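Local coordinates for protein carbon monoxide dehydrogenase (Thermococcus sp. AM4, PDB 6T7J) that probably catalyses the reversible oxidation of carbon monoxide to carbon dioxide at a nickel-iron-sulfur cluster C, seen here in a nickel-free, broken form, at residues S101-D106 / H269-S274; L174-R179 / V541-L546; V339-I344 / T361-G366; G428-L433 / G533-A538. One frame throughout, in Å; residues are numbered along the deposited sequence.

Contact 1. Residues S101-D106 / H269-S274; sequences SDHARD and HNPILS. With MSK (Broken Fe4S4 cluster), chain F.
His-103 swings its imidazole away from its own amide nitrogen (chi1 -173°) and Asn-270 turns its amide much the same way (chi1 -153°), which brings a ring from helix 81-115 against the amide of the residue that caps helix 271-281. Their planes are 49° apart, with His-103 ND1 3.6 Å from Asn-270 ND2. At the ring edge, His-103 CE1 meets Pro-271 CD at 3.7 Å. His-103 NE2 lies 3.3 Å from His-269 O. Asp-106 comes from the next turn of helix 81-115, its CB 3.4 Å from Asn-270 ND2; this amide nitrogen and Asp-106 OD2 both bond the hydroxyl of Tyr-341. Asn-270 OD1 accepts a weak but straight capping bond from Ile-272 N (3.3 Å). An alanine in place of His-103 would probably open a gap beside Pro-271 and leave the Asn-270 amide without the ring along its flank. Next to Asn-270 in the chain, His-269 NE2 binds iron FE1 of the broken cluster at 2.2 Å, an iron that Cys-305 also holds. Here the histidine ligand follows strand 261-268 and precedes a capped helix, consistent with the Rossmann-like domain that supplies the histidine ligand of cluster C in nickel CO dehydrogenases.

Contact 2. Residues L174-R179 / V541-L546; sequences LAPKKR and VDISDL
Arg-179, in the first turn of helix 177-186, and Asp-542, at the entry to the short 3-10 turn 543-545, form a side-on bidentate salt bridge, joining helix 177-186 to the loop between helix 525-538 and strand 548-552. Two bends in the arginine chain, at chi2 (-71°) and chi3 (96°), bring the NE and NH2 edge of the guanidinium round to the carboxylate. NH2 of Arg-179 gives a short, straight bond to Asp-542 OD2 (2.7 Å), and NE of Arg-179 reaches Asp-542 OD1 at 3.2 Å. Both oxygens are met on their syn sides, with the two planes 25° apart. The third nitrogen, NH1, bonds the carbonyl oxygen of Ile-600, so the buried guanidinium is fixed from two directions. Close packing continues beside it: Ile-543 CD1 touches Arg-179 CG at 3.8 Å and, less closely, Pro-176 CG at 4.2 Å, the isoleucine crossing the proline at about a right angle. Pro-176, the N-cap residue, leans on Trp-228 of helix 212-242.

The opposite character appears at Lys-178, on the solvent side. Its aliphatic chain lies along the backbone of the loop, with Lys-178 CE 3.6 Å from Val-541 C. The ammonium, Lys-178 NZ, stays 6.9 Å from Asp-542 OD1, a loose electrostatic neighbour at most. Within the turn itself, Asp-545 OD2 accepts from Asp-542 N at 3.0 Å.

Contact 3. Residues V339-I344 / T361-G366; sequences VDYQCI and TTEPKG. With MSK (Broken Fe4S4 cluster), chain F.
Thr-362 gives its hydroxyl to the carbonyl oxygen of Val-339, with Thr-362 OG1 3.1 Å from Val-339 O; the donor sits above the carbonyl plane, 38° out of it. The backbone nitrogen of Thr-362 adds a weak bond to the same oxygen, so one carbonyl is gripped twice just where the two strands stop pairing. A valine at Thr-362 would probably leave the Val-339 oxygen held from this segment by the weak amide bond alone. Next along, the carboxylate of Asp-340 faces the other way, OD1 accepting from His-269 N and OD2 from Asn-270 N, which links this loop to the loop that carries the other ligand, His-269. Lys-365 forms a salt bridge with Asp-106 of helix 81-115.

Outward from these bonds the contact is packing. Tyr-341, its CG set between the backbone N and the carbonyl carbon (chi1 46°), receives Glu-363 CG at 3.5 Å from its CD2, and Lys-365 CE lies 3.9 Å from CE2 of the same ring. Gly-366 brings its CA to 3.6 Å from Asp-340 O in a nearly straight CH...O contact, where a CB would collide. Val-339 CG2 meets Thr-361 CG2 at 3.7 Å beside their parallel bridge. Further along, Cys-343 SG binds iron FE4 of the cluster at 2.3 Å.

The loops thus extend from adjacent parallel strands, 336-339 and 358-361, flanked in the sheet by 261-268 and 372-373. Helix 81-115 packs on Tyr-341 and Lys-365, and His-202 of the second subunit meets the tyrosine ring edge-to-face.

Contact 4. Residues G428-L433 / G533-A538; sequences GTLEPL and GALADA
Leu-430 and Leu-535 show how a small apolar contact can be built from a few methyl groups, and every touch across it is of this one kind. A first group converges on a single branch. Leu-430 keeps its CG beside the backbone N (chi1 -73°) and extends from there (chi2 -169°), which carries CD1 onto the helix 525-538 surface. There Leu-430 CD1 meets Ala-534 CB at 3.7 Å, Leu-535 CD2 at 4.0 Å and, less closely, Ala-538 CB at 4.3 Å. The two alanines are one helical turn apart, so the leucine methyl settles between their small side chains, with Leu-535 CD2 as the third group around it.

A second group pairs leucine with leucine. Leu-433 takes a different first torsion, CG opposite the backbone N (chi1 178°), and sets its CD2 4.0 Å from Leu-535 CD2, the two side chains crossing at about a right angle. Leu-535 therefore bridges both groups, its isobutyl end touching Leu-430 and Leu-433 together.

Polar bonding stays within the helix, where Ala-538 N donates to Ala-534 O at 2.7 Å, in the very turn that carries the two alanines.

In the fold, helix 431-439 leads into strand 444-448 and helix 525-538 into strand 548-552, adjacent strands of a parallel sheet of 3-2-1-4-5-6 order, the Rossmann-like topology. Leu-433 and Leu-535 both rest on Ile-445 of that sheet, and Ile-434 and Leu-437 extend the helix-helix seam alongside.

Contacts 1 and 3 are buried, touch one another through Asn-270 and Tyr-341 or Asp-340, and each supplies a ligand to the same broken cluster; both also meet the second subunit. Their chemistry is correspondingly polar, with carboxylate, amide and hydroxyl groups bonding backbone and side-chain atoms in the loops that carry the cluster ligands. Contacts 2 and 4 lie far from this pair, around the second parallel sheet; contact 2 is partly buried and contact 4 is at the surface. These two also adjoin, since Val-541 N probably bonds Ala-536 O as helix 525-538 ends and the loop of contact 2 begins. Contact 2 combines a salt bridge with apolar packing, whereas contact 4 relies on methyl groups.

Contact 1. Residues S101-D106 / H269-S274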
# COMPACT_ATOMS: atom_id res chain seq x y z
N SER A 101 11.35 -3.88 0.35
CA SER A 101 11.54 -3.82 -1.09
C SER A 101 12.23 -2.54 -1.51
O SER A 101 13.08 -2.56 -2.41
CB SER A 101 10.20 -3.96 -1.80
OG SER A 101 10.30 -3.42 -3.11
N ASP A 102 11.89 -1.41 -0.89
CA ASP A 102 12.57 -0.16 -1.22
C ASP A 102 14.02 -0.19 -0.76
O ASP A 102 14.91 0.33 -1.46
CB ASP A 102 11.82 1.02 -0.60
CG ASP A 102 11.09 1.87 -1.64
OD1 ASP A 102 11.05 1.46 -2.82
OD2 ASP A 102 10.56 2.94 -1.27
N HIS A 103 14.28 -0.78 0.40
CA HIS A 103 15.65 -1.04 0.83
C HIS A 103 16.42 -1.82 -0.24
O HIS A 103 17.50 -1.40 -0.70
CB HIS A 103 15.60 -1.81 2.16
CG HIS A 103 16.93 -2.01 2.82
ND1 HIS A 103 18.13 -1.76 2.19
CD2 HIS A 103 17.24 -2.47 4.06
CE1 HIS A 103 19.12 -2.05 3.01
NE2 HIS A 103 18.61 -2.47 4.15
N ALA A 104 15.86 -2.96 -0.66
CA ALA A 104 16.49 -3.77 -1.69
C ALA A 104 16.65 -2.99 -2.99
O ALA A 104 17.65 -3.16 -3.70
CB ALA A 104 15.67 -5.03 -1.94
N ARG A 105 15.69 -2.12 -3.32
CA ARG A 105 15.75 -1.37 -4.57
C ARG A 105 16.90 -0.38 -4.56
O ARG A 105 17.59 -0.22 -5.58
CB ARG A 105 14.42 -0.65 -4.81
CG ARG A 105 14.18 -0.24 -6.25
CD ARG A 105 13.09 0.81 -6.34
NE ARG A 105 11.99 0.56 -5.41
CZ ARG A 105 10.88 -0.10 -5.72
NH1 ARG A 105 9.94 -0.29 -4.81
NH2 ARG A 105 10.72 -0.59 -6.94
N ASP A 106 17.12 0.30 -3.44
CA ASP A 106 18.27 1.20 -3.34
C ASP A 106 19.58 0.43 -3.48
O ASP A 106 20.50 0.87 -4.20
CB ASP A 106 18.22 1.97 -2.03
CG ASP A 106 17.10 2.99 -2.00
OD1 ASP A 106 16.64 3.40 -3.08
OD2 ASP A 106 16.67 3.38 -0.89
N HIS A 269 18.85 1.80 8.38
CA HIS A 269 18.74 0.46 7.80
C HIS A 269 19.68 0.20 6.62
O HIS A 269 20.24 -0.90 6.52
CB HIS A 269 17.30 0.21 7.37
CG HIS A 269 16.43 -0.30 8.49
ND1 HIS A 269 15.98 0.52 9.50
CD2 HIS A 269 15.95 -1.53 8.75
CE1 HIS A 269 15.25 -0.20 10.35
NE2 HIS A 269 15.22 -1.44 9.91
N ASN A 270 19.84 1.16 5.71
CA ASN A 270 20.60 0.90 4.49
C ASN A 270 22.09 1.12 4.72
O ASN A 270 22.49 2.23 5.10
CB ASN A 270 20.12 1.80 3.36
CG ASN A 270 20.35 1.18 2.00
OD1 ASN A 270 21.35 0.51 1.78
ND2 ASN A 270 19.41 1.38 1.08
N PRO A 271 22.93 0.10 4.51
CA PRO A 271 24.37 0.27 4.76
C PRO A 271 25.12 1.04 3.68
O PRO A 271 26.30 1.36 3.90
CB PRO A 271 24.88 -1.18 4.84
CG PRO A 271 23.94 -1.94 3.96
CD PRO A 271 22.60 -1.28 4.12
N ILE A 272 24.48 1.34 2.55
CA ILE A 272 25.13 2.15 1.51
C ILE A 272 25.67 3.44 2.10
O ILE A 272 26.73 3.94 1.70
CB ILE A 272 24.15 2.44 0.35
CG1 ILE A 272 23.48 1.17 -0.19
CG2 ILE A 272 24.85 3.18 -0.78
CD1 ILE A 272 24.34 -0.07 -0.22
N LEU A 273 24.95 3.99 3.08
CA LEU A 273 25.34 5.22 3.76
C LEU A 273 26.25 4.94 4.96
O LEU A 273 27.27 5.61 5.13
CB LEU A 273 24.09 5.97 4.21
CG LEU A 273 24.28 7.05 5.28
CD1 LEU A 273 24.85 8.31 4.66
CD2 LEU A 273 22.96 7.34 5.99
N SER A 274 25.89 3.95 5.78
CA SER A 274 26.56 3.77 7.06
C SER A 274 27.98 3.23 6.88
O SER A 274 28.88 3.60 7.64
CB SER A 274 25.75 2.84 7.96
OG SER A 274 25.68 1.53 7.42
S1 MSK F . 15.25 -1.76 13.33
S3 MSK F . 12.23 -3.23 12.44
S4 MSK F . 12.56 -1.81 15.55
S5 MSK F . 14.33 -4.58 14.49
FE1 MSK F . 15.42 -3.00 11.44
FE2 MSK F . 14.56 -2.67 15.35
FE3 MSK F . 12.14 -3.73 14.61
FE4 MSK F . 13.01 -1.42 13.49

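Contact 2. Residues L174-R179 / V541-L546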
# COMPACT_ATOMS: atom_id res chain seq x y z
N LEU A 174 16.27 -19.96 -4.92
CA LEU A 174 16.97 -20.25 -3.67
C LEU A 174 16.14 -21.07 -2.69
O LEU A 174 16.69 -21.55 -1.70
CB LEU A 174 17.41 -18.94 -3.00
CG LEU A 174 18.55 -18.18 -3.68
CD1 LEU A 174 18.42 -16.69 -3.44
CD2 LEU A 174 19.90 -18.68 -3.20
N ALA A 175 14.85 -21.23 -2.95
CA ALA A 175 13.97 -21.98 -2.05
C ALA A 175 13.90 -23.45 -2.46
O ALA A 175 13.90 -23.75 -3.66
CB ALA A 175 12.57 -21.38 -2.04
N PRO A 176 13.84 -24.36 -1.49
CA PRO A 176 13.80 -25.79 -1.83
C PRO A 176 12.55 -26.15 -2.62
O PRO A 176 11.51 -25.49 -2.52
CB PRO A 176 13.81 -26.48 -0.46
CG PRO A 176 13.38 -25.43 0.51
CD PRO A 176 13.87 -24.14 -0.04
N LYS A 177 12.66 -27.23 -3.41
CA LYS A 177 11.55 -27.65 -4.26
C LYS A 177 10.31 -28.02 -3.46
O LYS A 177 9.19 -27.92 -3.98
CB LYS A 177 11.98 -28.83 -5.13
CG LYS A 177 13.36 -28.69 -5.76
CD LYS A 177 13.69 -29.91 -6.61
CE LYS A 177 15.10 -30.41 -6.34
NZ LYS A 177 15.32 -31.77 -6.89
N LYS A 178 10.48 -28.44 -2.21
CA LYS A 178 9.33 -28.79 -1.39
C LYS A 178 8.52 -27.55 -1.04
O LYS A 178 7.28 -27.55 -1.14
CB LYS A 178 9.79 -29.51 -0.12
CG LYS A 178 10.58 -30.79 -0.40
CD LYS A 178 10.67 -31.66 0.85
CE LYS A 178 11.67 -32.79 0.66
NZ LYS A 178 11.30 -33.68 -0.48
N ARG A 179 9.19 -26.47 -0.64
CA ARG A 179 8.50 -25.20 -0.43
C ARG A 179 7.86 -24.71 -1.72
O ARG A 179 6.75 -24.15 -1.71
CB ARG A 179 9.47 -24.15 0.12
CG ARG A 179 9.82 -24.33 1.59
CD ARG A 179 8.64 -23.97 2.47
NE ARG A 179 7.88 -25.15 2.86
CZ ARG A 179 6.64 -25.11 3.35
NH1 ARG A 179 6.03 -23.94 3.50
NH2 ARG A 179 6.02 -26.23 3.68
N VAL A 541 14.21 -33.25 3.34
CA VAL A 541 13.12 -32.94 4.26
C VAL A 541 12.61 -31.54 3.93
O VAL A 541 13.32 -30.73 3.34
CB VAL A 541 13.65 -33.08 5.72
CG1 VAL A 541 12.90 -32.23 6.70
CG2 VAL A 541 13.63 -34.54 6.16
N ASP A 542 11.34 -31.27 4.26
CA ASP A 542 10.84 -29.92 4.11
C ASP A 542 11.22 -29.07 5.33
O ASP A 542 11.51 -29.59 6.41
CB ASP A 542 9.32 -29.91 3.92
CG ASP A 542 8.81 -28.60 3.34
OD1 ASP A 542 9.63 -27.83 2.80
OD2 ASP A 542 7.59 -28.35 3.42
N ILE A 543 11.21 -27.75 5.15
CA ILE A 543 11.49 -26.85 6.26
C ILE A 543 10.51 -27.09 7.40
O ILE A 543 10.88 -26.99 8.58
CB ILE A 543 11.45 -25.38 5.78
CG1 ILE A 543 12.63 -25.09 4.85
CG2 ILE A 543 11.47 -24.43 6.97
CD1 ILE A 543 12.57 -23.71 4.21
N SER A 544 9.27 -27.45 7.08
CA SER A 544 8.25 -27.65 8.11
C SER A 544 8.54 -28.85 9.00
O SER A 544 8.01 -28.92 10.11
CB SER A 544 6.88 -27.79 7.46
OG SER A 544 6.97 -28.45 6.21
N ASP A 545 9.35 -29.81 8.55
CA ASP A 545 9.66 -30.97 9.37
C ASP A 545 10.85 -30.74 10.30
O ASP A 545 11.08 -31.57 11.19
CB ASP A 545 9.96 -32.20 8.50
CG ASP A 545 8.96 -32.38 7.38
OD1 ASP A 545 7.75 -32.45 7.66
OD2 ASP A 545 9.40 -32.46 6.22
N LEU A 546 11.61 -29.66 10.12
CA LEU A 546 12.78 -29.43 10.95
C LEU A 546 12.36 -29.18 12.40
O LEU A 546 11.31 -28.59 12.66
CB LEU A 546 13.58 -28.24 10.44
CG LEU A 546 14.20 -28.32 9.04
CD1 LEU A 546 14.92 -27.02 8.72
CD2 LEU A 546 15.15 -29.50 8.93

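Contact 3. Residues V339-I344 / T361-G366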
# COMPACT_ATOMS: atom_id res chain seq x y z
N VAL A 339 20.71 9.46 9.92
CA VAL A 339 19.62 8.53 9.67
C VAL A 339 19.29 8.50 8.19
O VAL A 339 19.50 9.48 7.46
CB VAL A 339 18.37 8.88 10.51
CG1 VAL A 339 18.72 8.89 11.99
CG2 VAL A 339 17.80 10.22 10.08
N ASP A 340 18.79 7.35 7.73
CA ASP A 340 18.27 7.24 6.37
C ASP A 340 16.76 7.03 6.40
O ASP A 340 16.01 7.98 6.17
CB ASP A 340 18.97 6.12 5.59
CG ASP A 340 19.15 4.85 6.40
OD1 ASP A 340 18.41 4.65 7.39
OD2 ASP A 340 20.04 4.04 6.05
N TYR A 341 16.30 5.82 6.70
CA TYR A 341 14.86 5.59 6.83
C TYR A 341 14.60 4.38 7.71
O TYR A 341 15.51 3.63 8.07
CB TYR A 341 14.19 5.44 5.46
CG TYR A 341 14.88 4.52 4.46
CD1 TYR A 341 15.24 3.22 4.80
CD2 TYR A 341 15.13 4.95 3.16
CE1 TYR A 341 15.86 2.39 3.89
CE2 TYR A 341 15.75 4.12 2.24
CZ TYR A 341 16.11 2.85 2.61
OH TYR A 341 16.72 2.03 1.69
N GLN A 342 13.32 4.21 8.05
CA GLN A 342 12.77 3.07 8.79
C GLN A 342 13.13 3.11 10.27
O GLN A 342 14.30 3.07 10.65
CB GLN A 342 13.21 1.75 8.16
CG GLN A 342 12.56 1.48 6.82
CD GLN A 342 13.13 0.26 6.13
OE1 GLN A 342 13.57 -0.69 6.78
NE2 GLN A 342 13.14 0.28 4.80
N CYS A 343 12.09 3.19 11.12
CA CYS A 343 12.20 3.16 12.58
C CYS A 343 13.03 4.31 13.13
O CYS A 343 13.62 4.21 14.21
CB CYS A 343 12.77 1.82 13.06
SG CYS A 343 11.86 0.36 12.48
N ILE A 344 13.09 5.42 12.40
CA ILE A 344 13.66 6.67 12.90
C ILE A 344 12.52 7.42 13.58
O ILE A 344 11.68 8.04 12.91
CB ILE A 344 14.30 7.50 11.79
CG1 ILE A 344 15.20 6.63 10.91
CG2 ILE A 344 15.07 8.67 12.40
CD1 ILE A 344 16.36 6.00 11.64
N THR A 361 19.29 13.91 8.33
CA THR A 361 18.62 13.05 7.37
C THR A 361 19.37 13.09 6.05
O THR A 361 19.92 14.13 5.66
CB THR A 361 17.16 13.46 7.17
OG1 THR A 361 17.08 14.87 6.93
CG2 THR A 361 16.32 13.12 8.40
N THR A 362 19.39 11.95 5.35
CA THR A 362 20.23 11.80 4.17
C THR A 362 19.53 11.18 2.96
O THR A 362 20.15 11.12 1.90
CB THR A 362 21.46 10.93 4.49
OG1 THR A 362 21.04 9.59 4.78
CG2 THR A 362 22.24 11.49 5.68
N GLU A 363 18.29 10.73 3.09
CA GLU A 363 17.61 10.04 2.01
C GLU A 363 16.33 10.77 1.63
O GLU A 363 15.63 11.28 2.51
CB GLU A 363 17.29 8.59 2.41
CG GLU A 363 16.22 7.90 1.57
CD GLU A 363 16.80 7.18 0.37
OE1 GLU A 363 17.97 6.76 0.43
OE2 GLU A 363 16.08 7.05 -0.65
N PRO A 364 16.01 10.87 0.33
CA PRO A 364 14.80 11.61 -0.07
C PRO A 364 13.50 11.01 0.45
O PRO A 364 12.47 11.70 0.40
CB PRO A 364 14.86 11.57 -1.61
CG PRO A 364 15.74 10.40 -1.92
CD PRO A 364 16.77 10.37 -0.83
N LYS A 365 13.51 9.77 0.92
CA LYS A 365 12.31 9.15 1.47
C LYS A 365 12.24 9.26 2.99
O LYS A 365 11.25 8.82 3.59
CB LYS A 365 12.23 7.68 1.05
CG LYS A 365 12.10 7.49 -0.46
CD LYS A 365 11.92 6.02 -0.81
CE LYS A 365 13.18 5.22 -0.53
NZ LYS A 365 14.30 5.60 -1.45
N GLY A 366 13.26 9.83 3.63
CA GLY A 366 13.26 9.95 5.08
C GLY A 366 13.45 11.38 5.56
O GLY A 366 14.53 11.75 6.02
S1 MSK F . 15.25 -1.76 13.33
S3 MSK F . 12.23 -3.23 12.44
S4 MSK F . 12.56 -1.81 15.55
S5 MSK F . 14.33 -4.58 14.49
FE1 MSK F . 15.42 -3.00 11.44
FE2 MSK F . 14.56 -2.67 15.35
FE3 MSK F . 12.14 -3.73 14.61
FE4 MSK F . 13.01 -1.42 13.49

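Contact 4. Residues G428-L433 / G533-A538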
# COMPACT_ATOMS: atom_id res chain seq x y z
N GLY A 428 33.27 -26.58 6.61
CA GLY A 428 32.87 -26.54 5.22
C GLY A 428 31.69 -27.41 4.86
O GLY A 428 31.23 -27.36 3.72
N THR A 429 31.19 -28.21 5.80
CA THR A 429 30.06 -29.09 5.56
C THR A 429 29.03 -28.92 6.67
O THR A 429 29.35 -28.49 7.78
CB THR A 429 30.50 -30.57 5.47
OG1 THR A 429 29.41 -31.38 5.02
CG2 THR A 429 30.98 -31.07 6.83
N LEU A 430 27.77 -29.24 6.35
CA LEU A 430 26.70 -29.18 7.33
C LEU A 430 26.63 -30.42 8.22
O LEU A 430 25.78 -30.47 9.11
CB LEU A 430 25.35 -29.00 6.63
CG LEU A 430 25.01 -27.65 6.00
CD1 LEU A 430 23.54 -27.61 5.61
CD2 LEU A 430 25.34 -26.50 6.94
N GLU A 431 27.50 -31.40 8.00
CA GLU A 431 27.34 -32.69 8.66
C GLU A 431 27.48 -32.66 10.18
O GLU A 431 26.68 -33.34 10.85
CB GLU A 431 28.33 -33.70 8.06
CG GLU A 431 28.05 -35.14 8.45
CD GLU A 431 29.08 -36.11 7.90
OE1 GLU A 431 29.08 -36.33 6.67
OE2 GLU A 431 29.89 -36.64 8.69
N PRO A 432 28.43 -31.94 10.79
CA PRO A 432 28.53 -32.00 12.26
C PRO A 432 27.29 -31.48 12.99
O PRO A 432 26.84 -32.12 13.95
CB PRO A 432 29.77 -31.14 12.57
CG PRO A 432 30.08 -30.40 11.31
CD PRO A 432 29.60 -31.26 10.20
N LEU A 433 26.72 -30.36 12.56
CA LEU A 433 25.51 -29.87 13.22
C LEU A 433 24.32 -30.78 12.95
O LEU A 433 23.46 -30.94 13.83
CB LEU A 433 25.19 -28.44 12.77
CG LEU A 433 23.91 -27.85 13.37
CD1 LEU A 433 24.17 -26.51 14.04
CD2 LEU A 433 22.83 -27.73 12.31
N GLY A 533 16.64 -23.70 4.90
CA GLY A 533 16.53 -24.27 3.57
C GLY A 533 17.65 -25.25 3.27
O GLY A 533 17.42 -26.30 2.66
N ALA A 534 18.87 -24.93 3.71
CA ALA A 534 19.97 -25.88 3.57
C ALA A 534 19.71 -27.13 4.40
O ALA A 534 19.76 -28.25 3.88
CB ALA A 534 21.29 -25.22 3.98
N LEU A 535 19.38 -26.95 5.68
CA LEU A 535 19.16 -28.08 6.57
C LEU A 535 18.11 -29.02 6.00
O LEU A 535 18.38 -30.21 5.77
CB LEU A 535 18.74 -27.58 7.96
CG LEU A 535 19.84 -27.19 8.93
CD1 LEU A 535 19.32 -27.29 10.36
CD2 LEU A 535 21.07 -28.07 8.75
N ALA A 536 16.91 -28.49 5.75
CA ALA A 536 15.84 -29.28 5.16
C ALA A 536 16.30 -30.00 3.90
O ALA A 536 15.95 -31.16 3.68
CB ALA A 536 14.64 -28.38 4.86
N ASP A 537 17.13 -29.34 3.08
CA ASP A 537 17.57 -29.98 1.85
C ASP A 537 18.60 -31.06 2.13
O ASP A 537 18.61 -32.11 1.47
CB ASP A 537 18.12 -28.94 0.88
CG ASP A 537 17.09 -28.49 -0.14
OD1 ASP A 537 16.08 -29.20 -0.31
OD2 ASP A 537 17.29 -27.42 -0.75
N ALA A 538 19.47 -30.84 3.11
CA ALA A 538 20.49 -31.84 3.42
C ALA A 538 19.87 -33.11 3.97
O ALA A 538 20.39 -34.21 3.72
CB ALA A 538 21.51 -31.26 4.40